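Local coordinates for protein F420-reducing hydrogenase, subunit beta (Methanothermobacter marburgensis, PDB 4OMF) that probably passes electrons from hydrogen, through its [4Fe-4S] cluster and FAD, to coenzyme F420 as the beta subunit of the F420-reducing hydrogenase, at residues F78-K86 and T99-I109; K127-M135 and D197-G208. One frame throughout, in Å; residues are numbered along the deposited sequence.

Contact 1: residues F78-K86 and T99-I109; sequences FSPNVMMLK and TVAIPCQTMGI. With SF4 (iron/sulfur cluster), chain N; FAD (flavin-adenine dinucleotide), chain R.
Asn81 and Val100 meet at the adenine end of the FAD pocket, where segment 78-86, mostly loop and running into helix 85-89, lies against the junction of strand 99-101 and helix 103-109. Asn81 ND2 donates to Val100 O over 3.0 Å with an N-H...O angle of 170°; the oxygen lies in the amide plane of Asn81, although the donor stands above the carbonyl plane of Val100. The oxygen of the same amide, Asn81 OD1, accepts from Ser79 OG, which helps fix the rotation of the amide, and ND2 also sits 3.4 Å from FAD C2A. A second amide comes from the helix: Gln105, extended beyond CG, brings NE2 to 2.8 Å from Ser79 O in a bent bond (131°) from above the carbonyl plane. Gln105 OE1 is buried and finds no polar partner. Further along, the packing turns apolar. Val82 CG2 rests 3.7 Å from Gln105 CB, the two side chains sliding past each other in opposite senses, while Leu85 CD1 meets Ile109 CG1 at 3.6 Å, crossing at about a right angle. On the same helix, Cys104 SG binds FE1 of the [4Fe-4S] cluster at 2.4 Å. One amide thus ties the adenine-side segment to strand 99-101 and the other ties the helix that carries a cluster ligand to the same segment, with the aliphatic patch extending the join.

Contact 2: residues K127-M135 and D197-G208; sequences KLLVGIYCM and DYVAELADVSTG. With FAD (flavin-adenine dinucleotide), chain R; SF4 (iron/sulfur cluster), chain N; KEN (N,N-dimethylmethanamine), chain P.
Tyr133 is wedged between Val199 and Gly208 where parallel strands 127-132 and 205-208 run out beside the flavin. Val199 CG1 sits over one face of its ring, 3.8 Å from the centroid and 9° off the normal, and Gly208 CA covers the opposite face at 3.7 Å. A side chain on Gly208 would run into the ring, so the bare backbone makes the hollow. With an alanine in place of Tyr133, Val199 and Gly208 would probably lose the ring that separates them, leaving a gap beside the flavin. A second hollow lies at Gly131, where the methyls of Ala200 and Ala203 press in, Ala203 CB to 3.4 Å from Gly131 N; a CB on Gly131 would clash with both. Through this close fit runs the parallel ladder: Gly131 N bonds to Val205 O (2.8 Å, 168°), Thr207 N to Gly131 O, and Tyr133 N to Thr207 O. Beyond it, Cys134 N donates to Tyr198 O at 3.1 Å. Met135 CE lies oblique to the Tyr198 ring, 3.6 Å from CE1. Tyr198 reaches the flavin because chi1 of -179° swings CG to the far side from its own N; its OH accepts from FAD N3 at 3.0 Å. Since Cys134 SG binds an iron of the cluster, backbone bonds and interlocking shapes together place a cluster ligand and a flavin partner side by side.

How the contacts relate
Both contacts are buried and share one mixed sheet, in which strands 97-101 and 126-132 are parallel neighbours. They join directly: Thr99 O lies 2.9 Å from Val130 N, a probable hydrogen bond, and Met107 CE packs on Asp197 CB. Contact 1 covers 376 Å² and relies on side-chain amides and aliphatic groups between a mostly irregular segment and a strand-helix junction; contact 2, at 836 Å², continues the sheet by backbone bonding and tight glycine-alanine fits. Contact 1 meets FAD chiefly at the adenine and its ribose, contact 2 chiefly at the isoalloxazine and ribityl chain, yet each supplies one cysteine to the same cluster. Both also pack on a chain of another protein, contact 1 more.

Contact 1: residues F78-K86 and T99-I109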
loop_
_atom_site.group_PDB
_atom_site.type_symbol
_atom_site.label_atom_id
_atom_site.label_comp_id
_atom_site.label_asym_id
_atom_site.label_seq_id
_atom_site.Cartn_x
_atom_site.Cartn_y
_atom_site.Cartn_z
ATOM N N PHE C 78 -7.797 -15.678 19.521
ATOM C CA PHE C 78 -6.613 -15.764 18.674
ATOM C C PHE C 78 -5.311 -15.542 19.427
ATOM O O PHE C 78 -5.189 -14.611 20.217
ATOM C CB PHE C 78 -6.692 -14.741 17.531
ATOM C CG PHE C 78 -7.987 -14.772 16.773
ATOM C CD1 PHE C 78 -8.723 -13.614 16.587
ATOM C CD2 PHE C 78 -8.467 -15.957 16.230
ATOM C CE1 PHE C 78 -9.918 -13.633 15.880
ATOM C CE2 PHE C 78 -9.657 -15.985 15.540
ATOM C CZ PHE C 78 -10.391 -14.814 15.361
ATOM N N SER C 79 -4.331 -16.400 19.155
ATOM C CA SER C 79 -2.948 -16.168 19.537
ATOM C C SER C 79 -2.145 -16.700 18.368
ATOM O O SER C 79 -1.940 -17.900 18.262
ATOM C CB SER C 79 -2.575 -16.879 20.833
ATOM O OG SER C 79 -1.208 -16.655 21.165
ATOM N N PRO C 80 -1.740 -15.812 17.446
ATOM C CA PRO C 80 -1.124 -16.306 16.206
ATOM C C PRO C 80 0.307 -16.749 16.463
ATOM O O PRO C 80 1.251 -16.043 16.084
ATOM C CB PRO C 80 -1.165 -15.086 15.273
ATOM C CG PRO C 80 -2.081 -14.084 15.948
ATOM C CD PRO C 80 -1.935 -14.357 17.420
ATOM N N ASN C 81 0.456 -17.913 17.090
ATOM C CA ASN C 81 1.751 -18.372 17.588
ATOM C C ASN C 81 2.819 -18.484 16.523
ATOM O O ASN C 81 3.989 -18.292 16.821
ATOM C CB ASN C 81 1.608 -19.739 18.283
ATOM C CG ASN C 81 0.989 -19.630 19.651
ATOM O OD1 ASN C 81 0.679 -18.538 20.119
ATOM N ND2 ASN C 81 0.817 -20.767 20.314
ATOM N N VAL C 82 2.425 -18.796 15.288
ATOM C CA VAL C 82 3.407 -18.954 14.227
ATOM C C VAL C 82 4.191 -17.669 14.015
ATOM O O VAL C 82 5.356 -17.737 13.622
ATOM C CB VAL C 82 2.747 -19.387 12.891
ATOM C CG1 VAL C 82 3.798 -19.712 11.814
ATOM C CG2 VAL C 82 1.863 -20.599 13.131
ATOM N N MET C 83 3.586 -16.512 14.285
ATOM C CA MET C 83 4.251 -15.224 14.010
ATOM C C MET C 83 5.595 -15.042 14.734
ATOM O O MET C 83 6.422 -14.243 14.301
ATOM C CB MET C 83 3.324 -14.054 14.370
ATOM C CG MET C 83 3.222 -13.761 15.861
ATOM S SD MET C 83 1.934 -12.514 16.252
ATOM C CE MET C 83 2.657 -11.156 15.323
ATOM N N MET C 84 5.816 -15.747 15.846
ATOM C CA MET C 84 7.037 -15.518 16.626
ATOM C C MET C 84 8.161 -16.531 16.364
ATOM O O MET C 84 9.240 -16.398 16.921
ATOM C CB MET C 84 6.719 -15.527 18.128
ATOM C CG MET C 84 5.776 -14.415 18.564
ATOM S SD MET C 84 6.577 -12.815 18.395
ATOM C CE MET C 84 8.017 -13.101 19.429
ATOM N N LEU C 85 7.895 -17.540 15.540
ATOM C CA LEU C 85 8.887 -18.586 15.279
ATOM C C LEU C 85 10.178 -18.036 14.680
ATOM O O LEU C 85 11.262 -18.491 15.038
ATOM C CB LEU C 85 8.311 -19.666 14.353
ATOM C CG LEU C 85 7.162 -20.492 14.935
ATOM C CD1 LEU C 85 6.709 -21.501 13.884
ATOM C CD2 LEU C 85 7.539 -21.220 16.226
ATOM N N LYS C 86 10.099 -17.059 13.780
ATOM C CA LYS C 86 11.375 -16.600 13.213
ATOM C C LYS C 86 12.131 -15.693 14.189
ATOM O O LYS C 86 13.345 -15.832 14.294
ATOM C CB LYS C 86 11.234 -15.884 11.868
ATOM C CG LYS C 86 12.653 -15.693 11.204
ATOM C CD LYS C 86 12.667 -14.662 10.108
ATOM C CE LYS C 86 11.870 -15.148 8.922
ATOM N NZ LYS C 86 11.537 -14.011 8.012
ATOM N N THR C 99 7.149 -25.538 20.048
ATOM C CA THR C 99 5.996 -24.646 20.032
ATOM C C THR C 99 4.730 -25.432 20.288
ATOM O O THR C 99 4.717 -26.661 20.181
ATOM C CB THR C 99 5.863 -23.877 18.684
ATOM O OG1 THR C 99 4.861 -22.854 18.821
ATOM C CG2 THR C 99 5.486 -24.830 17.551
ATOM N N VAL C 100 3.675 -24.720 20.645
ATOM C CA VAL C 100 2.357 -25.319 20.735
ATOM C C VAL C 100 1.501 -24.659 19.662
ATOM O O VAL C 100 1.650 -23.451 19.399
ATOM C CB VAL C 100 1.740 -25.135 22.142
ATOM C CG1 VAL C 100 1.747 -23.671 22.543
ATOM C CG2 VAL C 100 0.314 -25.746 22.211
ATOM N N ALA C 101 0.642 -25.457 19.024
ATOM C CA ALA C 101 -0.131 -24.978 17.877
ATOM C C ALA C 101 -1.467 -25.711 17.757
ATOM O O ALA C 101 -1.519 -26.910 17.925
ATOM C CB ALA C 101 0.685 -25.160 16.585
ATOM N N ILE C 102 -2.531 -24.977 17.464
ATOM C CA ILE C 102 -3.793 -25.583 17.038
ATOM C C ILE C 102 -3.608 -26.095 15.587
ATOM O O ILE C 102 -2.592 -25.806 14.963
ATOM C CB ILE C 102 -4.953 -24.574 17.172
ATOM C CG1 ILE C 102 -4.646 -23.266 16.428
ATOM C CG2 ILE C 102 -5.230 -24.297 18.667
ATOM C CD1 ILE C 102 -5.832 -22.270 16.422
ATOM N N PRO C 103 -4.552 -26.897 15.069
ATOM C CA PRO C 103 -4.264 -27.541 13.772
ATOM C C PRO C 103 -3.929 -26.575 12.616
ATOM O O PRO C 103 -2.989 -26.860 11.880
ATOM C CB PRO C 103 -5.543 -28.327 13.483
ATOM C CG PRO C 103 -6.013 -28.751 14.888
ATOM C CD PRO C 103 -5.722 -27.506 15.743
ATOM N N CYS C 104 -4.637 -25.458 12.466
ATOM C CA CYS C 104 -4.348 -24.583 11.323
ATOM C C CYS C 104 -2.959 -23.952 11.453
ATOM O O CYS C 104 -2.284 -23.722 10.452
ATOM C CB CYS C 104 -5.413 -23.493 11.170
ATOM S SG CYS C 104 -5.641 -22.485 12.649
ATOM N N GLN C 105 -2.527 -23.668 12.676
ATOM C CA GLN C 105 -1.169 -23.166 12.871
ATOM C C GLN C 105 -0.156 -24.245 12.548
ATOM O O GLN C 105 0.879 -23.959 11.938
ATOM C CB GLN C 105 -0.969 -22.656 14.292
ATOM C CG GLN C 105 -1.693 -21.324 14.535
ATOM C CD GLN C 105 -1.746 -20.955 15.999
ATOM O OE1 GLN C 105 -1.200 -21.661 16.859
ATOM N NE2 GLN C 105 -2.451 -19.877 16.304
ATOM N N THR C 106 -0.445 -25.485 12.937
ATOM C CA THR C 106 0.423 -26.599 12.599
ATOM C C THR C 106 0.578 -26.678 11.073
ATOM O O THR C 106 1.642 -26.983 10.569
ATOM C CB THR C 106 -0.137 -27.911 13.186
ATOM O OG1 THR C 106 -0.223 -27.782 14.613
ATOM C CG2 THR C 106 0.744 -29.094 12.864
ATOM N N MET C 107 -0.498 -26.389 10.340
ATOM C CA MET C 107 -0.434 -26.442 8.879
ATOM C C MET C 107 0.491 -25.384 8.268
ATOM O O MET C 107 1.272 -25.672 7.364
ATOM C CB MET C 107 -1.833 -26.302 8.287
ATOM C CG MET C 107 -2.707 -27.475 8.665
ATOM S SD MET C 107 -4.414 -27.241 8.105
ATOM C CE MET C 107 -5.291 -28.138 9.359
ATOM N N GLY C 108 0.395 -24.156 8.747
ATOM C CA GLY C 108 1.295 -23.124 8.289
ATOM C C GLY C 108 2.739 -23.486 8.562
ATOM O O GLY C 108 3.606 -23.251 7.722
ATOM N N ILE C 109 3.009 -24.043 9.748
ATOM C CA ILE C 109 4.371 -24.456 10.098
ATOM C C ILE C 109 4.896 -25.587 9.193
ATOM O O ILE C 109 6.021 -25.528 8.719
ATOM C CB ILE C 109 4.452 -24.904 11.598
ATOM C CG1 ILE C 109 4.146 -23.712 12.519
ATOM C CG2 ILE C 109 5.809 -25.569 11.920
ATOM C CD1 ILE C 109 3.894 -24.117 13.960
HETATM FE FE1 SF4 N . -7.863 -23.193 13.164
HETATM FE FE2 SF4 N . -9.404 -25.189 12.353
HETATM FE FE3 SF4 N . -10.547 -22.905 13.132
HETATM FE FE4 SF4 N . -9.380 -24.451 15.001
HETATM S S1 SF4 N . -11.237 -25.022 13.728
HETATM S S2 SF4 N . -9.100 -22.159 14.757
HETATM S S3 SF4 N . -7.686 -25.398 13.835
HETATM S S4 SF4 N . -9.207 -23.171 11.289
HETATM P PA FAD R . -1.468 -26.521 29.473
HETATM O O1A FAD R . -2.683 -25.891 30.102
HETATM O O2A FAD R . -0.315 -27.060 30.268
HETATM O O5B FAD R . -0.868 -25.462 28.446
HETATM C C5B FAD R . -1.786 -24.965 27.463
HETATM C C4B FAD R . -0.959 -24.466 26.275
HETATM O O4B FAD R . -1.843 -24.017 25.246
HETATM C C3B FAD R . -0.093 -23.285 26.696
HETATM O O3B FAD R . 1.268 -23.451 26.270
HETATM C C2B FAD R . -0.724 -22.114 25.956
HETATM O O2B FAD R . 0.278 -21.167 25.553
HETATM C C1B FAD R . -1.395 -22.764 24.759
HETATM N N9A FAD R . -2.541 -21.950 24.318
HETATM C C8A FAD R . -3.555 -21.533 25.096
HETATM N N7A FAD R . -4.450 -20.819 24.373
HETATM C C5A FAD R . -3.982 -20.791 23.094
HETATM C C6A FAD R . -4.430 -20.185 21.819
HETATM N N6A FAD R . -5.568 -19.445 21.749
HETATM N N1A FAD R . -3.665 -20.404 20.738
HETATM C C2A FAD R . -2.512 -21.104 20.786
HETATM N N3A FAD R . -2.029 -21.676 21.915
HETATM C C4A FAD R . -2.727 -21.542 23.071
HETATM N N1 FAD R . -9.362 -29.419 23.299
HETATM C C2 FAD R . -10.179 -30.454 22.851
HETATM O O2 FAD R . -10.129 -31.555 23.436
HETATM N N3 FAD R . -11.055 -30.218 21.801
HETATM C C4 FAD R . -11.088 -28.993 21.166
HETATM O O4 FAD R . -11.865 -28.835 20.198
HETATM C C4X FAD R . -10.800 -27.842 21.991
HETATM N N5 FAD R . -10.957 -26.527 21.318
HETATM C C5X FAD R . -9.750 -25.697 21.421
HETATM C C6 FAD R . -9.828 -24.466 20.749
HETATM C C7 FAD R . -8.836 -23.498 20.949
HETATM C C7M FAD R . -8.904 -22.166 20.215
HETATM C C8 FAD R . -7.799 -23.782 21.835
HETATM C C8M FAD R . -6.669 -22.817 22.142
HETATM C C9 FAD R . -7.723 -25.011 22.526
HETATM C C9A FAD R . -8.756 -25.946 22.392
HETATM N N10 FAD R . -8.639 -27.223 23.002
HETATM C C10 FAD R . -9.681 -28.129 22.939
HETATM C "C1'" FAD R . -7.412 -27.694 23.674
HETATM C "C2'" FAD R . -7.400 -27.488 25.166
HETATM O "O2'" FAD R . -8.293 -26.580 25.623
HETATM C "C3'" FAD R . -6.154 -27.449 25.681
HETATM O "O3'" FAD R . -5.476 -26.313 25.386
HETATM C "C4'" FAD R . -5.327 -28.719 25.572
HETATM O "O4'" FAD R . -6.030 -29.868 26.090
HETATM C "C5'" FAD R . -3.976 -28.556 26.277
HETATM O "O5'" FAD R . -4.156 -28.637 27.682
HETATM P P FAD R . -2.926 -28.937 28.659
HETATM O O1P FAD R . -2.211 -30.147 28.097
HETATM O O2P FAD R . -3.412 -28.996 30.078
HETATM O O3P FAD R . -1.963 -27.648 28.414
HETATM O O HOH W 1 -4.843 -19.317 18.386
#

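Contact 2: residues K127-M135 and D197-G208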
loop_
_atom_site.group_PDB
_atom_site.type_symbol
_atom_site.label_atom_id
_atom_site.label_comp_id
_atom_site.label_asym_id
_atom_site.label_seq_id
_atom_site.Cartn_x
_atom_site.Cartn_y
_atom_site.Cartn_z
ATOM N N LYS C 127 12.126 -28.570 16.712
ATOM C CA LYS C 127 12.433 -29.913 17.211
ATOM C C LYS C 127 11.230 -30.595 17.878
ATOM O O LYS C 127 11.185 -31.815 18.011
ATOM C CB LYS C 127 13.596 -29.873 18.204
ATOM C CG LYS C 127 14.877 -29.258 17.632
ATOM C CD LYS C 127 15.396 -30.025 16.413
ATOM C CE LYS C 127 16.629 -29.335 15.804
ATOM N NZ LYS C 127 17.070 -30.049 14.573
ATOM N N LEU C 128 10.260 -29.800 18.310
ATOM C CA LEU C 128 9.066 -30.364 18.940
ATOM C C LEU C 128 7.863 -29.494 18.664
ATOM O O LEU C 128 7.796 -28.341 19.105
ATOM C CB LEU C 128 9.262 -30.506 20.439
ATOM C CG LEU C 128 8.068 -30.960 21.280
ATOM C CD1 LEU C 128 7.644 -32.362 20.903
ATOM C CD2 LEU C 128 8.448 -30.881 22.723
ATOM N N LEU C 129 6.916 -30.044 17.928
ATOM C CA LEU C 129 5.691 -29.317 17.623
ATOM C C LEU C 129 4.548 -30.014 18.337
ATOM O O LEU C 129 4.124 -31.084 17.920
ATOM C CB LEU C 129 5.460 -29.258 16.107
ATOM C CG LEU C 129 4.512 -28.226 15.472
ATOM C CD1 LEU C 129 4.410 -28.459 13.960
ATOM C CD2 LEU C 129 3.130 -28.253 16.086
ATOM N N VAL C 130 4.050 -29.412 19.419
ATOM C CA VAL C 130 2.937 -30.017 20.154
ATOM C C VAL C 130 1.624 -29.455 19.617
ATOM O O VAL C 130 1.406 -28.259 19.650
ATOM C CB VAL C 130 3.020 -29.767 21.692
ATOM C CG1 VAL C 130 1.915 -30.551 22.413
ATOM C CG2 VAL C 130 4.395 -30.189 22.244
ATOM N N GLY C 131 0.744 -30.320 19.138
ATOM C CA GLY C 131 -0.523 -29.854 18.602
ATOM C C GLY C 131 -1.603 -29.965 19.659
ATOM O O GLY C 131 -1.561 -30.886 20.471
ATOM N N ILE C 132 -2.546 -29.029 19.681
ATOM C CA ILE C 132 -3.692 -29.182 20.577
ATOM C C ILE C 132 -4.968 -29.236 19.747
ATOM O O ILE C 132 -5.032 -28.636 18.679
ATOM C CB ILE C 132 -3.762 -28.068 21.642
ATOM C CG1 ILE C 132 -3.664 -26.676 21.016
ATOM C CG2 ILE C 132 -2.630 -28.250 22.674
ATOM C CD1 ILE C 132 -3.779 -25.542 22.054
ATOM N N TYR C 133 -5.958 -29.993 20.226
ATOM C CA TYR C 133 -7.194 -30.215 19.465
ATOM C C TYR C 133 -7.987 -28.922 19.364
ATOM O O TYR C 133 -7.977 -28.108 20.284
ATOM C CB TYR C 133 -8.099 -31.289 20.099
ATOM C CG TYR C 133 -7.482 -32.646 20.407
ATOM C CD1 TYR C 133 -6.242 -33.035 19.877
ATOM C CD2 TYR C 133 -8.146 -33.529 21.250
ATOM C CE1 TYR C 133 -5.686 -34.284 20.193
ATOM C CE2 TYR C 133 -7.598 -34.775 21.567
ATOM C CZ TYR C 133 -6.375 -35.140 21.037
ATOM O OH TYR C 133 -5.848 -36.370 21.371
ATOM N N CYS C 134 -8.706 -28.748 18.260
ATOM C CA CYS C 134 -9.493 -27.535 18.072
ATOM C C CYS C 134 -10.723 -27.763 17.203
ATOM O O CYS C 134 -10.621 -28.393 16.153
ATOM C CB CYS C 134 -8.629 -26.449 17.443
ATOM S SG CYS C 134 -9.491 -24.873 17.312
ATOM N N MET C 135 -11.867 -27.213 17.617
ATOM C CA MET C 135 -13.098 -27.309 16.815
ATOM C C MET C 135 -13.520 -25.942 16.243
ATOM O O MET C 135 -14.232 -25.857 15.246
ATOM C CB MET C 135 -14.233 -27.902 17.656
ATOM C CG MET C 135 -15.490 -28.198 16.860
ATOM S SD MET C 135 -15.274 -29.588 15.724
ATOM C CE MET C 135 -15.452 -30.973 16.858
ATOM N N ASP C 197 -9.369 -30.640 10.219
ATOM C CA ASP C 197 -8.392 -31.231 11.127
ATOM C C ASP C 197 -8.798 -30.954 12.582
ATOM O O ASP C 197 -8.703 -29.821 13.054
ATOM C CB ASP C 197 -7.003 -30.649 10.799
ATOM C CG ASP C 197 -5.840 -31.382 11.473
ATOM O OD1 ASP C 197 -6.014 -32.021 12.534
ATOM O OD2 ASP C 197 -4.716 -31.266 10.930
ATOM N N TYR C 198 -9.242 -32.000 13.280
ATOM C CA TYR C 198 -9.653 -31.856 14.670
ATOM C C TYR C 198 -8.513 -32.115 15.645
ATOM O O TYR C 198 -8.303 -31.350 16.578
ATOM C CB TYR C 198 -10.819 -32.798 14.989
ATOM C CG TYR C 198 -11.313 -32.667 16.416
ATOM C CD1 TYR C 198 -11.696 -31.434 16.922
ATOM C CD2 TYR C 198 -11.396 -33.767 17.252
ATOM C CE1 TYR C 198 -12.156 -31.305 18.218
ATOM C CE2 TYR C 198 -11.855 -33.639 18.557
ATOM C CZ TYR C 198 -12.235 -32.404 19.023
ATOM O OH TYR C 198 -12.691 -32.249 20.310
ATOM N N VAL C 199 -7.785 -33.207 15.435
ATOM C CA VAL C 199 -6.817 -33.634 16.433
ATOM C C VAL C 199 -5.382 -33.260 16.072
ATOM O O VAL C 199 -4.441 -33.921 16.519
ATOM C CB VAL C 199 -6.896 -35.160 16.681
ATOM C CG1 VAL C 199 -8.154 -35.515 17.486
ATOM C CG2 VAL C 199 -6.862 -35.940 15.372
ATOM N N ALA C 200 -5.212 -32.184 15.307
ATOM C CA ALA C 200 -3.870 -31.701 14.940
ATOM C C ALA C 200 -3.052 -32.845 14.333
ATOM O O ALA C 200 -2.049 -33.270 14.899
ATOM C CB ALA C 200 -3.141 -31.107 16.153
ATOM N N GLU C 201 -3.509 -33.340 13.191
ATOM C CA GLU C 201 -2.962 -34.537 12.575
ATOM C C GLU C 201 -1.505 -34.436 12.147
ATOM O O GLU C 201 -0.869 -35.460 11.938
ATOM C CB GLU C 201 -3.813 -34.917 11.361
ATOM C CG GLU C 201 -5.254 -35.265 11.744
ATOM C CD GLU C 201 -6.165 -35.487 10.548
ATOM O OE1 GLU C 201 -5.655 -35.896 9.481
ATOM O OE2 GLU C 201 -7.393 -35.253 10.682
ATOM N N LEU C 202 -0.972 -33.222 12.000
ATOM C CA LEU C 202 0.387 -33.090 11.485
ATOM C C LEU C 202 1.408 -32.748 12.577
ATOM O O LEU C 202 2.581 -32.516 12.286
ATOM C CB LEU C 202 0.431 -32.031 10.366
ATOM C CG LEU C 202 -0.458 -32.385 9.155
ATOM C CD1 LEU C 202 -0.468 -31.296 8.078
ATOM C CD2 LEU C 202 -0.037 -33.707 8.558
ATOM N N ALA C 203 0.967 -32.710 13.836
ATOM C CA ALA C 203 1.864 -32.359 14.932
ATOM C C ALA C 203 2.775 -33.536 15.284
ATOM O O ALA C 203 2.488 -34.675 14.914
ATOM C CB ALA C 203 1.067 -31.928 16.168
ATOM N N ASP C 204 3.849 -33.275 16.017
ATOM C CA ASP C 204 4.671 -34.374 16.520
ATOM C C ASP C 204 3.915 -35.231 17.542
ATOM O O ASP C 204 3.997 -36.461 17.505
ATOM C CB ASP C 204 5.937 -33.854 17.160
ATOM C CG ASP C 204 6.890 -33.257 16.153
ATOM O OD1 ASP C 204 7.079 -33.861 15.070
ATOM O OD2 ASP C 204 7.460 -32.200 16.455
ATOM N N VAL C 205 3.263 -34.549 18.486
ATOM C CA VAL C 205 2.404 -35.138 19.525
ATOM C C VAL C 205 1.188 -34.244 19.578
ATOM O O VAL C 205 1.350 -33.025 19.546
ATOM C CB VAL C 205 3.041 -35.121 20.932
ATOM C CG1 VAL C 205 2.262 -36.008 21.890
ATOM C CG2 VAL C 205 4.476 -35.493 20.893
ATOM N N SER C 206 -0.006 -34.820 19.682
ATOM C CA SER C 206 -1.229 -34.019 19.739
ATOM C C SER C 206 -1.984 -34.288 21.043
ATOM O O SER C 206 -2.027 -35.424 21.507
ATOM C CB SER C 206 -2.133 -34.331 18.540
ATOM O OG SER C 206 -1.446 -34.219 17.300
ATOM N N THR C 207 -2.578 -33.261 21.644
ATOM C CA THR C 207 -3.246 -33.493 22.914
ATOM C C THR C 207 -4.488 -32.616 23.083
ATOM O O THR C 207 -4.590 -31.537 22.502
ATOM C CB THR C 207 -2.221 -33.299 24.093
ATOM O OG1 THR C 207 -2.811 -33.646 25.354
ATOM C CG2 THR C 207 -1.716 -31.865 24.144
ATOM N N GLY C 208 -5.444 -33.119 23.858
ATOM C CA GLY C 208 -6.675 -32.398 24.136
ATOM C C GLY C 208 -7.403 -33.067 25.282
ATOM O O GLY C 208 -6.923 -34.052 25.840
HETATM P PA FAD R . -1.468 -26.521 29.473
HETATM O O1A FAD R . -2.683 -25.891 30.102
HETATM O O2A FAD R . -0.315 -27.060 30.268
HETATM O O5B FAD R . -0.868 -25.462 28.446
HETATM C C5B FAD R . -1.786 -24.965 27.463
HETATM C C4B FAD R . -0.959 -24.466 26.275
HETATM O O4B FAD R . -1.843 -24.017 25.246
HETATM C C3B FAD R . -0.093 -23.285 26.696
HETATM O O3B FAD R . 1.268 -23.451 26.270
HETATM C C2B FAD R . -0.724 -22.114 25.956
HETATM O O2B FAD R . 0.278 -21.167 25.553
HETATM C C1B FAD R . -1.395 -22.764 24.759
HETATM N N9A FAD R . -2.541 -21.950 24.318
HETATM C C8A FAD R . -3.555 -21.533 25.096
HETATM N N7A FAD R . -4.450 -20.819 24.373
HETATM C C5A FAD R . -3.982 -20.791 23.094
HETATM C C6A FAD R . -4.430 -20.185 21.819
HETATM N N6A FAD R . -5.568 -19.445 21.749
HETATM N N1A FAD R . -3.665 -20.404 20.738
HETATM C C2A FAD R . -2.512 -21.104 20.786
HETATM N N3A FAD R . -2.029 -21.676 21.915
HETATM C C4A FAD R . -2.727 -21.542 23.071
HETATM N N1 FAD R . -9.362 -29.419 23.299
HETATM C C2 FAD R . -10.179 -30.454 22.851
HETATM O O2 FAD R . -10.129 -31.555 23.436
HETATM N N3 FAD R . -11.055 -30.218 21.801
HETATM C C4 FAD R . -11.088 -28.993 21.166
HETATM O O4 FAD R . -11.865 -28.835 20.198
HETATM C C4X FAD R . -10.800 -27.842 21.991
HETATM N N5 FAD R . -10.957 -26.527 21.318
HETATM C C5X FAD R . -9.750 -25.697 21.421
HETATM C C6 FAD R . -9.828 -24.466 20.749
HETATM C C7 FAD R . -8.836 -23.498 20.949
HETATM C C7M FAD R . -8.904 -22.166 20.215
HETATM C C8 FAD R . -7.799 -23.782 21.835
HETATM C C8M FAD R . -6.669 -22.817 22.142
HETATM C C9 FAD R . -7.723 -25.011 22.526
HETATM C C9A FAD R . -8.756 -25.946 22.392
HETATM N N10 FAD R . -8.639 -27.223 23.002
HETATM C C10 FAD R . -9.681 -28.129 22.939
HETATM C "C1'" FAD R . -7.412 -27.694 23.674
HETATM C "C2'" FAD R . -7.400 -27.488 25.166
HETATM O "O2'" FAD R . -8.293 -26.580 25.623
HETATM C "C3'" FAD R . -6.154 -27.449 25.681
HETATM O "O3'" FAD R . -5.476 -26.313 25.386
HETATM C "C4'" FAD R . -5.327 -28.719 25.572
HETATM O "O4'" FAD R . -6.030 -29.868 26.090
HETATM C "C5'" FAD R . -3.976 -28.556 26.277
HETATM O "O5'" FAD R . -4.156 -28.637 27.682
HETATM P P FAD R . -2.926 -28.937 28.659
HETATM O O1P FAD R . -2.211 -30.147 28.097
HETATM O O2P FAD R . -3.412 -28.996 30.078
HETATM O O3P FAD R . -1.963 -27.648 28.414
HETATM FE FE1 SF4 N . -7.863 -23.193 13.164
HETATM FE FE2 SF4 N . -9.404 -25.189 12.353
HETATM FE FE3 SF4 N . -10.547 -22.905 13.132
HETATM FE FE4 SF4 N . -9.380 -24.451 15.001
HETATM S S1 SF4 N . -11.237 -25.022 13.728
HETATM S S2 SF4 N . -9.100 -22.159 14.757
HETATM S S3 SF4 N . -7.686 -25.398 13.835
HETATM S S4 SF4 N . -9.207 -23.171 11.289
HETATM C CA1 KEN P . 9.522 -33.533 13.609
HETATM C CB1 KEN P . 10.328 -31.511 12.354
HETATM C CC1 KEN P . 8.833 -31.194 14.288
HETATM N NE1 KEN P . 9.928 -32.064 13.704
#